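PDB 4R4K: uncharacterized protein from Bacteroides caccae, which is of unknown function but adopts a cystatin-like fold and belongs to a family placed in the NTF2 clan. Local coordinates for residues 25-29 / 30-34; 128-132 / 133-137. All coordinates share one frame; numbering follows the deposited sequence. Where two conformers were deposited one is given.

Contact 1. Residues 25-29 / 30-34; sequences FQYTR and IKFPL. With ACT (acetate ion), chain E.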
ATOM      1  N   PHE A  25     -11.500   3.231  -9.724  1.00 21.16           N
ATOM      2  CA  PHE A  25     -10.741   2.180 -10.406  1.00 22.86           C
ATOM      3  C   PHE A  25      -9.816   1.449  -9.435  1.00 25.05           C
ATOM      4  O   PHE A  25      -9.714   0.209  -9.446  1.00 21.32           O
ATOM      5  CB  PHE A  25      -9.932   2.756 -11.565  1.00 23.21           C
ATOM      6  CG  PHE A  25      -9.118   1.738 -12.301  1.00 23.66           C
ATOM      7  CD1 PHE A  25      -9.712   0.867 -13.185  1.00 26.74           C
ATOM      8  CD2 PHE A  25      -7.738   1.627 -12.085  1.00 22.03           C
ATOM      9  CE1 PHE A  25      -8.948  -0.061 -13.868  1.00 25.11           C
ATOM     10  CE2 PHE A  25      -6.967   0.692 -12.761  1.00 22.82           C
ATOM     11  CZ  PHE A  25      -7.583  -0.157 -13.653  1.00 23.71           C
ATOM     12  N   GLN A  26      -9.106   2.218  -8.608  1.00 22.06           N
ATOM     13  CA  GLN A  26      -8.190   1.627  -7.638  1.00 19.51           C
ATOM     14  C   GLN A  26      -8.857   0.533  -6.785  1.00 16.59           C
ATOM     15  O   GLN A  26      -8.324  -0.574  -6.630  1.00 19.00           O
ATOM     16  CB  GLN A  26      -7.560   2.721  -6.752  1.00 18.75           C
ATOM     17  CG  GLN A  26      -6.568   2.156  -5.758  1.00 18.78           C
ATOM     18  CD  GLN A  26      -5.590   3.155  -5.128  1.00 18.43           C
ATOM     19  OE1 GLN A  26      -5.213   2.979  -3.975  1.00 16.01           O
ATOM     20  NE2 GLN A  26      -5.185   4.196  -5.869  1.00 17.23           N
ATOM     21  N   TYR A  27     -10.032   0.850  -6.234  1.00 17.99           N
ATOM     22  CA  TYR A  27     -10.737  -0.127  -5.416  1.00 20.39           C
ATOM     23  C   TYR A  27     -11.077  -1.416  -6.176  1.00 21.97           C
ATOM     24  O   TYR A  27     -11.024  -2.524  -5.612  1.00 20.43           O
ATOM     25  CB  TYR A  27     -12.022   0.449  -4.840  1.00 20.38           C
ATOM     26  CG  TYR A  27     -11.839   1.344  -3.654  1.00 23.19           C
ATOM     27  CD1 TYR A  27     -11.238   0.872  -2.493  1.00 20.46           C
ATOM     28  CD2 TYR A  27     -12.288   2.651  -3.689  1.00 22.54           C
ATOM     29  CE1 TYR A  27     -11.105   1.698  -1.381  1.00 22.36           C
ATOM     30  CE2 TYR A  27     -12.151   3.483  -2.608  1.00 24.06           C
ATOM     31  CZ  TYR A  27     -11.563   2.992  -1.459  1.00 22.23           C
ATOM     32  OH  TYR A  27     -11.415   3.824  -0.411  1.00 23.58           O
ATOM     33  N   THR A  28     -11.344  -1.304  -7.462  1.00 18.34           N
ATOM     34  CA  THR A  28     -11.660  -2.507  -8.276  1.00 20.28           C
ATOM     35  C   THR A  28     -10.454  -3.402  -8.506  1.00 20.74           C
ATOM     36  O   THR A  28     -10.617  -4.567  -8.888  1.00 20.51           O
ATOM     37  CB  THR A  28     -12.270  -2.175  -9.674  1.00 22.14           C
ATOM     38  OG1 THR A  28     -11.303  -1.622 -10.578  1.00 20.84           O
ATOM     39  CG2 THR A  28     -13.501  -1.275  -9.567  1.00 24.84           C
ATOM     40  N   ARG A  29      -9.242  -2.867  -8.302  1.00 19.11           N
ATOM     41  CA  ARG A  29      -8.009  -3.611  -8.560  1.00 16.16           C
ATOM     42  C   ARG A  29      -7.231  -4.003  -7.319  1.00 19.59           C
ATOM     43  O   ARG A  29      -6.018  -4.188  -7.358  1.00 19.67           O
ATOM     44  CB  ARG A  29      -7.134  -2.841  -9.529  1.00 17.66           C
ATOM     45  CG  ARG A  29      -7.729  -2.682 -10.901  1.00 17.25           C
ATOM     46  CD  ARG A  29      -8.143  -4.010 -11.536  1.00 18.59           C
ATOM     47  NE  ARG A  29      -8.433  -3.812 -12.945  1.00 18.82           N
ATOM     48  CZ  ARG A  29      -7.519  -3.740 -13.909  1.00 21.18           C
ATOM     49  NH1 ARG A  29      -6.220  -3.908 -13.669  1.00 20.18           N
ATOM     50  NH2 ARG A  29      -7.914  -3.495 -15.141  1.00 23.38           N
ATOM     51  N   ILE A  30      -7.946  -4.168  -6.220  1.00 16.95           N
ATOM     52  CA  ILE A  30      -7.360  -4.676  -5.005  1.00 20.08           C
ATOM     53  C   ILE A  30      -8.148  -5.909  -4.595  1.00 21.27           C
ATOM     54  O   ILE A  30      -9.380  -5.864  -4.558  1.00 23.41           O
ATOM     55  CB  ILE A  30      -7.391  -3.638  -3.878  1.00 18.08           C
ATOM     56  CG1 ILE A  30      -6.673  -2.353  -4.333  1.00 19.34           C
ATOM     57  CG2 ILE A  30      -6.723  -4.241  -2.649  1.00 21.28           C
ATOM     58  CD1 ILE A  30      -6.931  -1.139  -3.467  1.00 21.25           C
ATOM     59  N   LYS A  31      -7.440  -7.009  -4.349  1.00 22.30           N
ATOM     60  CA  LYS A  31      -8.089  -8.258  -3.942  0.50 23.13           C
ATOM     61  C   LYS A  31      -8.175  -8.357  -2.415  1.00 21.35           C
ATOM     62  O   LYS A  31      -7.243  -8.788  -1.760  1.00 20.87           O
ATOM     63  CB  LYS A  31      -7.368  -9.464  -4.544  0.50 24.45           C
ATOM     64  CG  LYS A  31      -7.591  -9.591  -6.058  0.50 27.41           C
ATOM     65  CD  LYS A  31      -6.913 -10.817  -6.652  0.50 33.42           C
ATOM     66  CE  LYS A  31      -7.498 -11.238  -8.007  0.50 38.75           C
ATOM     67  NZ  LYS A  31      -8.949 -10.926  -8.183  0.50 37.50           N
ATOM     68  N   PHE A  32      -9.308  -7.926  -1.870  1.00 24.36           N
ATOM     69  CA  PHE A  32      -9.579  -7.958  -0.447  1.00 24.09           C
ATOM     70  C   PHE A  32     -10.222  -9.287  -0.064  1.00 27.65           C
ATOM     71  O   PHE A  32     -11.002  -9.832  -0.843  1.00 26.65           O
ATOM     72  CB  PHE A  32     -10.542  -6.826  -0.060  1.00 24.51           C
ATOM     73  CG  PHE A  32      -9.988  -5.439  -0.278  1.00 21.13           C
ATOM     74  CD1 PHE A  32      -8.994  -4.934   0.553  1.00 21.30           C
ATOM     75  CD2 PHE A  32     -10.492  -4.601  -1.296  1.00 23.11           C
ATOM     76  CE1 PHE A  32      -8.497  -3.659   0.368  1.00 21.60           C
ATOM     77  CE2 PHE A  32      -9.993  -3.306  -1.481  1.00 23.69           C
ATOM     78  CZ  PHE A  32      -8.998  -2.836  -0.652  1.00 21.72           C
ATOM     79  N   PRO A  33      -9.947  -9.781   1.159  1.00 29.01           N
ATOM     80  CA  PRO A  33      -9.032  -9.205   2.142  1.00 25.87           C
ATOM     81  C   PRO A  33      -7.622  -9.498   1.721  1.00 26.19           C
ATOM     82  O   PRO A  33      -7.365 -10.495   1.044  1.00 23.92           O
ATOM     83  CB  PRO A  33      -9.374  -9.946   3.444  1.00 27.94           C
ATOM     84  CG  PRO A  33      -9.999 -11.219   2.998  1.00 31.56           C
ATOM     85  CD  PRO A  33     -10.700 -10.929   1.706  1.00 29.71           C
ATOM     86  N   LEU A  34      -6.700  -8.601   2.043  1.00 23.58           N
ATOM     87  CA  LEU A  34      -5.337  -8.775   1.578  1.00 21.02           C
ATOM     88  C   LEU A  34      -4.699  -9.995   2.230  1.00 25.46           C
ATOM     89  O   LEU A  34      -5.170 -10.486   3.266  1.00 25.88           O
ATOM     90  CB  LEU A  34      -4.520  -7.512   1.829  1.00 23.62           C
ATOM     91  CG  LEU A  34      -5.045  -6.276   1.091  1.00 26.04           C
ATOM     92  CD1 LEU A  34      -4.265  -5.054   1.532  1.00 27.80           C
ATOM     93  CD2 LEU A  34      -4.980  -6.454  -0.415  1.00 28.32           C
TER
HETATM   94  C   ACT E 201     -11.923  -2.519 -15.914  1.00 46.73           C
HETATM   95  O   ACT E 201     -10.722  -2.776 -16.084  1.00 36.71           O
HETATM   96  OXT ACT E 201     -12.801  -3.331 -16.266  1.00 61.78           O
HETATM   97  CH3 ACT E 201     -12.319  -1.217 -15.284  1.00 48.15           C
HETATM   98  O   HOH W   1     -11.976  -4.771  -4.771  1.00 41.43           O
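Ile-30 folds back against Gln-26 where helix 23-28 runs out into a loop. Its CG1, on the side of its backbone N (chi1 -57°), is turned to the helix and lies 3.3 Å from the backbone O of Gln-26; the two side chains pass at a slant, CD1 of Ile-30 4.0 Å from CG of Gln-26. The other branch serves the loop: CG2 of Ile-30 sits over one face of the Phe-32 ring, toward its rim. Phe-32 brings CE2 to the edge of the Tyr-27 ring, 4.5 Å from CD1 of Tyr-27. A water lies within bonding distance of the carbonyl oxygens of Tyr-27 and Ile-30. Just past the helix end, Arg-29 bends at chi2 (-54°), its CG lying over a face of the Phe-25 ring; CZ of Phe-25 sits over the middle of the guanidinium face, 3.6 Å from CZ of Arg-29. NH2 of Arg-29 gives a nearly straight bond (166°) to O of an acetate ion, 3.0 Å away, and also forms a salt bridge with Glu-10; NH1 bonds Trp-116 O. A leucine in place of Arg-29 would probably leave Glu-10 without its charged mate and Trp-116 O without the NH1 bond. Ile-30 also meets Phe-19 of helix 12-21 and Val-118 of strand 116-123, and Gln-26 touches Phe-149 of helix 135-152, wedging the helix end between those helices and the edge strand.

Contact 2. Residues 128-132 / 133-137; sequences YDLPI and GELKQ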
ATOM      1  N   TYR A 128       3.002  -2.066  13.612  1.00 38.10           N
ATOM      2  CA  TYR A 128       2.976  -2.883  14.800  0.50 41.34           C
ATOM      3  C   TYR A 128       3.053  -1.957  16.015  1.00 38.01           C
ATOM      4  O   TYR A 128       2.659  -2.353  17.078  1.00 49.93           O
ATOM      5  CB  TYR A 128       4.126  -3.871  14.842  0.50 44.28           C
ATOM      6  CG  TYR A 128       3.931  -4.914  15.914  0.50 42.79           C
ATOM      7  CD1 TYR A 128       3.104  -6.015  15.689  0.50 42.65           C
ATOM      8  CD2 TYR A 128       4.540  -4.793  17.148  0.50 45.08           C
ATOM      9  CE1 TYR A 128       2.911  -6.979  16.656  0.50 45.36           C
ATOM     10  CE2 TYR A 128       4.351  -5.749  18.123  0.50 44.35           C
ATOM     11  CZ  TYR A 128       3.538  -6.837  17.870  0.50 42.99           C
ATOM     12  OH  TYR A 128       3.347  -7.786  18.842  0.50 43.48           O
ATOM     13  N   ASP A 129       3.546  -0.711  15.844  1.00 34.52           N
ATOM     14  CA  ASP A 129       3.601   0.259  16.964  1.00 36.18           C
ATOM     15  C   ASP A 129       2.283   0.958  17.278  1.00 42.29           C
ATOM     16  O   ASP A 129       2.228   1.806  18.170  1.00 46.79           O
ATOM     17  CB  ASP A 129       4.595   1.405  16.761  1.00 43.93           C
ATOM     18  CG  ASP A 129       6.037   0.970  16.807  1.00 51.79           C
ATOM     19  OD1 ASP A 129       6.323  -0.125  17.348  1.00 45.69           O
ATOM     20  OD2 ASP A 129       6.882   1.762  16.324  1.00 44.46           O
ATOM     21  N   LEU A 130       1.242   0.664  16.513  1.00 38.61           N
ATOM     22  CA  LEU A 130      -0.057   1.245  16.803  1.00 36.04           C
ATOM     23  C   LEU A 130      -0.799   0.559  17.949  1.00 31.77           C
ATOM     24  O   LEU A 130      -1.050  -0.653  17.899  1.00 29.58           O
ATOM     25  CB  LEU A 130      -0.934   1.196  15.564  1.00 33.34           C
ATOM     26  CG  LEU A 130      -2.314   1.864  15.614  1.00 31.91           C
ATOM     27  CD1 LEU A 130      -2.128   3.369  15.694  1.00 34.43           C
ATOM     28  CD2 LEU A 130      -3.114   1.481  14.382  1.00 32.67           C
ATOM     29  N   PRO A 131      -1.183   1.337  18.985  1.00 35.89           N
ATOM     30  CA  PRO A 131      -1.989   0.732  20.045  1.00 36.53           C
ATOM     31  C   PRO A 131      -3.320   0.264  19.494  1.00 35.95           C
ATOM     32  O   PRO A 131      -3.945   0.958  18.698  1.00 32.02           O
ATOM     33  CB  PRO A 131      -2.187   1.879  21.039  1.00 34.74           C
ATOM     34  CG  PRO A 131      -1.055   2.799  20.791  1.00 38.75           C
ATOM     35  CD  PRO A 131      -0.791   2.718  19.319  1.00 37.32           C
ATOM     36  N   ILE A 132      -3.751  -0.914  19.910  1.00 30.31           N
ATOM     37  CA  ILE A 132      -4.987  -1.500  19.425  1.00 35.24           C
ATOM     38  C   ILE A 132      -6.180  -0.560  19.687  1.00 35.38           C
ATOM     39  O   ILE A 132      -7.122  -0.495  18.894  1.00 32.82           O
ATOM     40  CB  ILE A 132      -5.183  -2.891  20.088  1.00 40.48           C
ATOM     41  CG1 ILE A 132      -6.269  -3.735  19.412  1.00 46.15           C
ATOM     42  CG2 ILE A 132      -5.493  -2.741  21.574  1.00 43.68           C
ATOM     43  CD1 ILE A 132      -6.103  -5.217  19.712  1.00 43.34           C
ATOM     44  N   GLY A 133      -6.110   0.203  20.783  1.00 36.60           N
ATOM     45  CA  GLY A 133      -7.147   1.167  21.137  1.00 31.47           C
ATOM     46  C   GLY A 133      -7.268   2.350  20.182  1.00 31.31           C
ATOM     47  O   GLY A 133      -8.260   3.061  20.216  1.00 31.96           O
ATOM     48  N   GLU A 134      -6.254   2.555  19.348  1.00 26.92           N
ATOM     49  CA  GLU A 134      -6.246   3.624  18.355  1.00 27.35           C
ATOM     50  C   GLU A 134      -6.613   3.139  16.949  1.00 25.98           C
ATOM     51  O   GLU A 134      -6.692   3.952  16.029  1.00 22.94           O
ATOM     52  CB  GLU A 134      -4.880   4.328  18.344  1.00 31.99           C
ATOM     53  CG  GLU A 134      -4.569   5.094  19.634  1.00 38.56           C
ATOM     54  CD  GLU A 134      -3.253   5.866  19.591  1.00 47.75           C
ATOM     55  OE1 GLU A 134      -2.552   5.806  18.555  1.00 52.56           O
ATOM     56  OE2 GLU A 134      -2.933   6.554  20.594  1.00 55.57           O
ATOM     57  N   LEU A 135      -6.853   1.841  16.779  1.00 23.87           N
ATOM     58  CA  LEU A 135      -7.174   1.293  15.447  1.00 29.00           C
ATOM     59  C   LEU A 135      -8.433   1.928  14.834  1.00 25.90           C
ATOM     60  O   LEU A 135      -8.404   2.419  13.707  1.00 27.17           O
ATOM     61  CB  LEU A 135      -7.316  -0.226  15.475  1.00 28.71           C
ATOM     62  CG  LEU A 135      -7.662  -0.852  14.102  1.00 26.22           C
ATOM     63  CD1 LEU A 135      -6.622  -0.492  13.043  1.00 24.03           C
ATOM     64  CD2 LEU A 135      -7.781  -2.361  14.217  1.00 27.57           C
ATOM     65  N   LYS A 136      -9.515   2.002  15.594  1.00 25.63           N
ATOM     66  CA  LYS A 136     -10.757   2.598  15.050  1.00 26.83           C
ATOM     67  C   LYS A 136     -10.580   4.031  14.552  1.00 24.08           C
ATOM     68  O   LYS A 136     -11.030   4.398  13.440  1.00 23.45           O
ATOM     69  CB  LYS A 136     -11.880   2.535  16.082  1.00 32.68           C
ATOM     70  CG  LYS A 136     -13.252   2.931  15.547  1.00 42.04           C
ATOM     71  CD  LYS A 136     -14.409   2.479  16.453  1.00 53.18           C
ATOM     72  CE  LYS A 136     -15.296   1.446  15.754  1.00 69.77           C
ATOM     73  NZ  LYS A 136     -16.596   1.207  16.448  1.00 75.37           N
ATOM     74  N   GLN A 137      -9.923   4.860  15.348  1.00 25.05           N
ATOM     75  CA  GLN A 137      -9.703   6.243  14.948  1.00 24.45           C
ATOM     76  C   GLN A 137      -8.711   6.355  13.779  1.00 22.40           C
ATOM     77  O   GLN A 137      -8.806   7.259  12.971  1.00 21.15           O
ATOM     78  CB  GLN A 137      -9.260   7.097  16.131  1.00 32.75           C
ATOM     79  CG  GLN A 137      -9.240   8.613  15.856  1.00 38.28           C
ATOM     80  CD  GLN A 137     -10.460   9.160  15.085  1.00 51.07           C
ATOM     81  OE1 GLN A 137     -11.611   8.772  15.323  1.00 50.87           O
ATOM     82  NE2 GLN A 137     -10.198  10.072  14.142  1.00 43.26           N
TER
HETATM   83  O   HOH W   2      -9.714   0.620  18.176  1.00 25.64           O
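Leu-130 and Glu-134 meet through different choices of first torsion: CG of Leu-130 lies trans to its backbone N (chi1 -175°), whereas CG of Glu-134 stays on the side of its own N (chi1 -66°) and the chain then runs straight. This swings the carboxylate back over the residues preceding the helix. OE1 of Glu-134 comes to rest 3.6 Å from CD of Pro-131 and 3.8 Å from CD1 of Leu-130, and CB of Glu-134 backs the same leucine methyl at 3.9 Å. The other methyl, CD2 of Leu-130, lies 4.2 Å from CD1 of Leu-135, so the leucine bridges the charged and apolar sides of the turn. The backbone winds through two overlapping i-to-i+3 turns: Glu-134 N bonds Pro-131 O at 2.9 Å, and Leu-135 N bonds Ile-132 O at 3.2 Å. Ile-132 O takes a second bond from a water, which also accepts the N-H of Lys-136 and thus stands in for a direct i-to-i+4 bond. Leu-135 and Ile-132 both reach Phe-51 of strand 48-51. The chemistry is therefore mixed: the backbone is tied by amides and one water, while the carboxylate meets Pro-131 and Leu-130 only through carbon-bound groups and gains no hydrogen bond from them. Its negative charge near the start of helix 135-152 is likely to suit the helix dipole.

Overall arrangement
Contact 1 comes first along the chain and contact 2 well after it, both in the BACOVA_00961-like family region. Their centres lie about 23 Å apart, and their nearest atoms about 13 Å, so they do not touch. One marks the exit from helix 23-28 into the loop before strand 38-41; the other, farther from the chain centre, leads from the loop after strand 116-123 into helix 135-152. That long helix joins them: residues 133-137 open it, and Asn-146 and Phe-149 farther along meet residues 25-29. Strand 116-123, at one border of the five-stranded antiparallel sheet, also packs on contact 1. The two contacts lie at separate connections around the helix-and-sheet body of a cystatin-like fold.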